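Local coordinates for protein pectinesterase A (Erwinia chrysanthemi, PDB 2NTP) that catalyses the hydrolysis of methyl esters in pectin, releasing methanol, the first step in the maceration and soft rot of plant tissue, at residues N45-I50 and I67-A72; L103-D108 and V131-T136. One frame throughout, in Å; residues are numbered along the deposited sequence.

In the fold
Both contacts belong to the right-handed parallel beta-helix of the pectinesterase family, and each joins two of its parallel sheets. In contact 1, residues 45-50 lead from the sheet of strands 65-69 and 103-107 into the sheet of strands 48-50 and 133-135. In contact 2, the end of strand 103-107 meets residues 131-136, with Ile105 and Leu133 on the interior side. The contact centres are about 7 Å apart. Ile67 N and Thr104 O lie 2.8 Å apart, a probable hydrogen bond, as do Ala69 O and Asp108 N. Contact 2 lies nearer the catalytic site: the side chain of Val131 is about 4 Å from that of Asp154, the proton donor. In contact 1, the side chain of Arg47 is about 11 Å from a bound galacturonate.

Contact 1 of 2, residues N45-I50 and I67-A72; sequences NERLTI and IAAATA
Ala68 O is gripped by two donors from residues 45-50. Asn45 ND2 gives the stronger bond, at 2.8 Å and nearly straight (166° at the hydrogen). The oxygen lies in the amide plane of Asn45, while ND2 is tilted out of the carbonyl plane. Asn45 carries CG opposite its own N (chi1 -178°), which swings the amide across to Ala68. Glu46 N adds a weak bond to the same oxygen, and Asn45 CA approaches it as a CH...O contact. Asn45 ND2 also donates to a water, which in turn accepts from Ala70 N.

The other contacts between the two segments are mainly packing. Arg47 CG rests on Ala69 CB at 3.5 Å. The Arg47 chain bends at chi3 (63°), and the guanidinium then presents one face to Thr71, with OG1 3.5 Å above the plane and toward the rim. Outside the segments, its NH2 bonds Gly87 O and Ser89 O, and Trp83 makes a cation-pi contact with it. Further inside, Leu48 CD1 meets Ile67 CG2 at 4.1 Å, the two side chains crossing at about a right angle. Both also touch Ile21 of helix 21-26 and Ile91.

The contact sits at a turn of the beta-helix wall, where the chain leaves strand 42-45 for strand 48-50. The Asn45 amide and the water carry the link past strand 65-69, to Ala70. Glu46 O, by contrast, is buried against Ala69 CB and Ile67 CG2 without a polar partner, probably at some energetic cost.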
loop_
_atom_site.group_PDB
_atom_site.type_symbol
_atom_site.label_atom_id
_atom_site.label_comp_id
_atom_site.label_asym_id
_atom_site.label_seq_id
_atom_site.Cartn_x
_atom_site.Cartn_y
_atom_site.Cartn_z
ATOM N N ASN A 45 16.253 9.701 -6.315
ATOM C CA ASN A 45 16.207 8.380 -6.941
ATOM C C ASN A 45 16.943 7.360 -6.077
ATOM O O ASN A 45 18.124 7.056 -6.297
ATOM C CB ASN A 45 16.766 8.437 -8.370
ATOM C CG ASN A 45 16.709 7.094 -9.089
ATOM O OD1 ASN A 45 17.556 6.805 -9.940
ATOM N ND2 ASN A 45 15.709 6.275 -8.765
ATOM N N GLU A 46 16.228 6.853 -5.077
ATOM C CA GLU A 46 16.810 6.000 -4.055
ATOM C C GLU A 46 15.856 4.886 -3.674
ATOM O O GLU A 46 14.633 5.048 -3.749
ATOM C CB GLU A 46 17.133 6.816 -2.800
ATOM C CG GLU A 46 18.114 7.950 -3.019
ATOM C CD GLU A 46 18.507 8.622 -1.727
ATOM O OE1 GLU A 46 18.895 7.899 -0.786
ATOM O OE2 GLU A 46 18.436 9.868 -1.665
ATOM N N ARG A 47 16.433 3.762 -3.271
ATOM C CA ARG A 47 15.697 2.691 -2.623
ATOM C C ARG A 47 16.218 2.574 -1.192
ATOM O O ARG A 47 17.437 2.586 -0.959
ATOM C CB ARG A 47 15.875 1.384 -3.383
ATOM C CG ARG A 47 15.506 1.495 -4.859
ATOM C CD ARG A 47 15.529 0.144 -5.533
ATOM N NE ARG A 47 14.525 -0.733 -4.952
ATOM C CZ ARG A 47 14.559 -2.060 -4.984
ATOM N NH1 ARG A 47 15.562 -2.709 -5.572
ATOM N NH2 ARG A 47 13.583 -2.744 -4.413
ATOM N N LEU A 48 15.291 2.485 -0.243
ATOM C CA LEU A 48 15.631 2.533 1.177
ATOM C C LEU A 48 15.071 1.349 1.947
ATOM O O LEU A 48 13.948 0.910 1.696
ATOM C CB LEU A 48 15.118 3.835 1.804
ATOM C CG LEU A 48 15.487 5.155 1.119
ATOM C CD1 LEU A 48 14.639 6.296 1.671
ATOM C CD2 LEU A 48 16.974 5.458 1.256
ATOM N N THR A 49 15.863 0.843 2.890
ATOM C CA THR A 49 15.396 -0.158 3.842
ATOM C C THR A 49 15.661 0.384 5.237
ATOM O O THR A 49 16.804 0.676 5.596
ATOM C CB THR A 49 16.080 -1.527 3.643
ATOM O OG1 THR A 49 15.805 -1.999 2.321
ATOM C CG2 THR A 49 15.566 -2.548 4.660
ATOM N N ILE A 50 14.589 0.543 6.003
ATOM C CA ILE A 50 14.660 1.141 7.333
ATOM C C ILE A 50 14.717 0.050 8.391
ATOM O O ILE A 50 13.768 -0.714 8.549
ATOM C CB ILE A 50 13.438 2.068 7.604
ATOM C CG1 ILE A 50 13.307 3.162 6.530
ATOM C CG2 ILE A 50 13.483 2.629 9.029
ATOM C CD1 ILE A 50 14.578 3.907 6.193
ATOM N N ILE A 67 10.582 10.518 -3.158
ATOM C CA ILE A 67 11.510 9.391 -3.128
ATOM C C ILE A 67 10.990 8.384 -4.147
ATOM O O ILE A 67 9.860 7.917 -4.037
ATOM C CB ILE A 67 11.579 8.739 -1.723
ATOM C CG1 ILE A 67 11.769 9.820 -0.646
ATOM C CG2 ILE A 67 12.670 7.663 -1.676
ATOM C CD1 ILE A 67 11.600 9.328 0.798
ATOM N N ALA A 68 11.806 8.077 -5.150
ATOM C CA ALA A 68 11.334 7.299 -6.294
ATOM C C ALA A 68 12.386 6.354 -6.856
ATOM O O ALA A 68 13.569 6.691 -6.930
ATOM C CB ALA A 68 10.842 8.236 -7.388
ATOM N N ALA A 69 11.937 5.165 -7.242
ATOM C CA ALA A 69 12.761 4.218 -7.992
ATOM C C ALA A 69 11.854 3.314 -8.820
ATOM O O ALA A 69 10.697 3.087 -8.454
ATOM C CB ALA A 69 13.637 3.394 -7.057
ATOM N N ALA A 70 12.381 2.812 -9.934
ATOM C CA ALA A 70 11.626 1.921 -10.812
ATOM C C ALA A 70 12.099 0.479 -10.677
ATOM O O ALA A 70 13.217 0.137 -11.088
ATOM C CB ALA A 70 11.725 2.390 -12.261
ATOM N N THR A 71 11.254 -0.368 -10.090
ATOM C CA THR A 71 11.581 -1.784 -9.905
ATOM C C THR A 71 10.311 -2.626 -9.928
ATOM O O THR A 71 9.420 -2.420 -9.100
ATOM C CB THR A 71 12.314 -2.043 -8.550
ATOM O OG1 THR A 71 13.212 -0.961 -8.251
ATOM C CG2 THR A 71 13.079 -3.370 -8.573
ATOM N N ALA A 72 10.218 -3.561 -10.875
ATOM C CA ALA A 72 9.122 -4.535 -10.862
ATOM C C ALA A 72 9.591 -5.845 -10.245
ATOM O O ALA A 72 10.800 -6.092 -10.149
ATOM C CB ALA A 72 8.584 -4.773 -12.269
HETATM O O HOH W 1 15.136 3.574 -10.353
#

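Contact 2 of 2, residues L103-D108 and V131-T136; sequences LTIRND and VALYVT
One hydrogen bond crosses this contact, from Asn107 ND2 to Val131 O (2.9 Å). It is almost straight at the hydrogen, 171°, and Val131 O lies in the amide plane of Asn107. The donor, however, stands above the Val131 carbonyl plane and not on a lone pair. CG of Asn107 is turned away from its backbone N (chi1 -165°), directing the amide at residues 131-136. ND2 also bonds Thr71 O, and OD1 accepts from Phe109 N, so both ends of the amide are held.

The remaining contacts across the segments are van der Waals packing. Ala132 CB packs over the backbone of strand 103-107, 3.8 Å from Asn107 N. Ile105 reaches across with both branches: CG2 lies 3.4 Å from Ala132 O, and CD1 makes an apolar contact with Leu133 CD1 at 4.4 Å. Ile91 and Leu149 border both side chains, forming part of the stacked aliphatic interior of the beta-helix.

Within residues 103-108 there is also a salt bridge. Arg106 grips Asp108 side-on, NE to OD1 and NH2 to OD2, each at 2.8 Å.

Asn107 thus ties two successive turns, through Thr71 and Val131, with its amide rotation fixed by three bonds. The Val131 carbonyl is bonded beside a side chain about 4 Å from that of the substrate-binding Thr85.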
loop_
_atom_site.group_PDB
_atom_site.type_symbol
_atom_site.label_atom_id
_atom_site.label_comp_id
_atom_site.label_asym_id
_atom_site.label_seq_id
_atom_site.Cartn_x
_atom_site.Cartn_y
_atom_site.Cartn_z
ATOM N N LEU A 103 5.617 13.942 2.132
ATOM C CA LEU A 103 6.466 13.475 1.044
ATOM C C LEU A 103 5.753 12.455 0.174
ATOM O O LEU A 103 4.742 11.877 0.573
ATOM C CB LEU A 103 7.792 12.922 1.571
ATOM C CG LEU A 103 7.786 11.809 2.612
ATOM C CD1 LEU A 103 7.625 10.462 1.947
ATOM C CD2 LEU A 103 9.068 11.844 3.451
ATOM N N THR A 104 6.287 12.268 -1.026
ATOM C CA THR A 104 5.763 11.296 -1.982
ATOM C C THR A 104 6.751 10.146 -2.118
ATOM O O THR A 104 7.965 10.369 -2.174
ATOM C CB THR A 104 5.520 11.945 -3.355
ATOM O OG1 THR A 104 4.580 13.022 -3.219
ATOM C CG2 THR A 104 4.982 10.918 -4.362
ATOM N N ILE A 105 6.219 8.924 -2.152
ATOM C CA ILE A 105 7.001 7.711 -2.380
ATOM C C ILE A 105 6.432 7.033 -3.630
ATOM O O ILE A 105 5.236 6.738 -3.693
ATOM C CB ILE A 105 6.920 6.735 -1.179
ATOM C CG1 ILE A 105 7.365 7.428 0.120
ATOM C CG2 ILE A 105 7.760 5.487 -1.454
ATOM C CD1 ILE A 105 6.942 6.702 1.407
ATOM N N ARG A 106 7.289 6.811 -4.624
ATOM C CA ARG A 106 6.861 6.251 -5.905
ATOM C C ARG A 106 7.613 4.979 -6.270
ATOM O O ARG A 106 8.815 4.856 -6.008
ATOM C CB ARG A 106 7.079 7.253 -7.052
ATOM C CG ARG A 106 6.602 8.675 -6.810
ATOM C CD ARG A 106 6.507 9.444 -8.138
ATOM N NE ARG A 106 7.753 9.386 -8.906
ATOM C CZ ARG A 106 8.392 10.439 -9.418
ATOM N NH1 ARG A 106 7.911 11.673 -9.278
ATOM N NH2 ARG A 106 9.520 10.255 -10.086
ATOM N N ASN A 107 6.900 4.039 -6.887
ATOM C CA ASN A 107 7.563 3.075 -7.759
ATOM C C ASN A 107 7.312 3.521 -9.192
ATOM O O ASN A 107 6.160 3.651 -9.626
ATOM C CB ASN A 107 7.109 1.634 -7.519
ATOM C CG ASN A 107 8.052 0.615 -8.162
ATOM O OD1 ASN A 107 8.435 0.752 -9.330
ATOM N ND2 ASN A 107 8.428 -0.405 -7.404
ATOM N N ASP A 108 8.399 3.799 -9.903
ATOM C CA ASP A 108 8.308 4.398 -11.230
ATOM C C ASP A 108 8.292 3.366 -12.355
ATOM O O ASP A 108 8.420 3.730 -13.530
ATOM C CB ASP A 108 9.438 5.416 -11.441
ATOM C CG ASP A 108 9.177 6.735 -10.742
ATOM O OD1 ASP A 108 8.034 6.989 -10.311
ATOM O OD2 ASP A 108 10.133 7.534 -10.639
ATOM N N VAL A 131 6.068 -2.421 -5.976
ATOM C CA VAL A 131 5.685 -1.840 -4.691
ATOM C C VAL A 131 6.352 -0.482 -4.447
ATOM O O VAL A 131 7.551 -0.332 -4.659
ATOM C CB VAL A 131 6.030 -2.819 -3.545
ATOM C CG1 VAL A 131 5.648 -2.228 -2.188
ATOM C CG2 VAL A 131 5.339 -4.166 -3.751
ATOM N N ALA A 132 5.568 0.498 -3.995
ATOM C CA ALA A 132 6.119 1.793 -3.586
ATOM C C ALA A 132 6.596 1.734 -2.136
ATOM O O ALA A 132 7.726 2.116 -1.827
ATOM C CB ALA A 132 5.083 2.917 -3.772
ATOM N N LEU A 133 5.732 1.226 -1.261
ATOM C CA LEU A 133 6.003 1.147 0.170
ATOM C C LEU A 133 5.629 -0.220 0.719
ATOM O O LEU A 133 4.524 -0.717 0.473
ATOM C CB LEU A 133 5.216 2.238 0.901
ATOM C CG LEU A 133 5.245 2.283 2.428
ATOM C CD1 LEU A 133 6.659 2.564 2.942
ATOM C CD2 LEU A 133 4.256 3.355 2.906
ATOM N N TYR A 134 6.551 -0.810 1.473
ATOM C CA TYR A 134 6.363 -2.124 2.070
ATOM C C TYR A 134 6.630 -1.987 3.559
ATOM O O TYR A 134 7.722 -1.599 3.958
ATOM C CB TYR A 134 7.332 -3.124 1.428
ATOM C CG TYR A 134 7.364 -4.541 1.985
ATOM C CD1 TYR A 134 6.251 -5.119 2.600
ATOM C CD2 TYR A 134 8.516 -5.325 1.847
ATOM C CE1 TYR A 134 6.296 -6.430 3.083
ATOM C CE2 TYR A 134 8.563 -6.623 2.318
ATOM C CZ TYR A 134 7.460 -7.168 2.935
ATOM O OH TYR A 134 7.527 -8.466 3.403
ATOM N N VAL A 135 5.610 -2.259 4.367
ATOM C CA VAL A 135 5.785 -2.346 5.814
ATOM C C VAL A 135 5.843 -3.832 6.132
ATOM O O VAL A 135 4.886 -4.561 5.865
ATOM C CB VAL A 135 4.626 -1.654 6.583
ATOM C CG1 VAL A 135 4.881 -1.702 8.094
ATOM C CG2 VAL A 135 4.460 -0.211 6.128
ATOM N N THR A 136 6.971 -4.288 6.677
ATOM C CA THR A 136 7.218 -5.727 6.847
ATOM C C THR A 136 6.702 -6.256 8.185
ATOM O O THR A 136 6.157 -5.503 8.986
ATOM C CB THR A 136 8.723 -6.078 6.729
ATOM O OG1 THR A 136 9.415 -5.669 7.919
ATOM C CG2 THR A 136 9.343 -5.405 5.517
#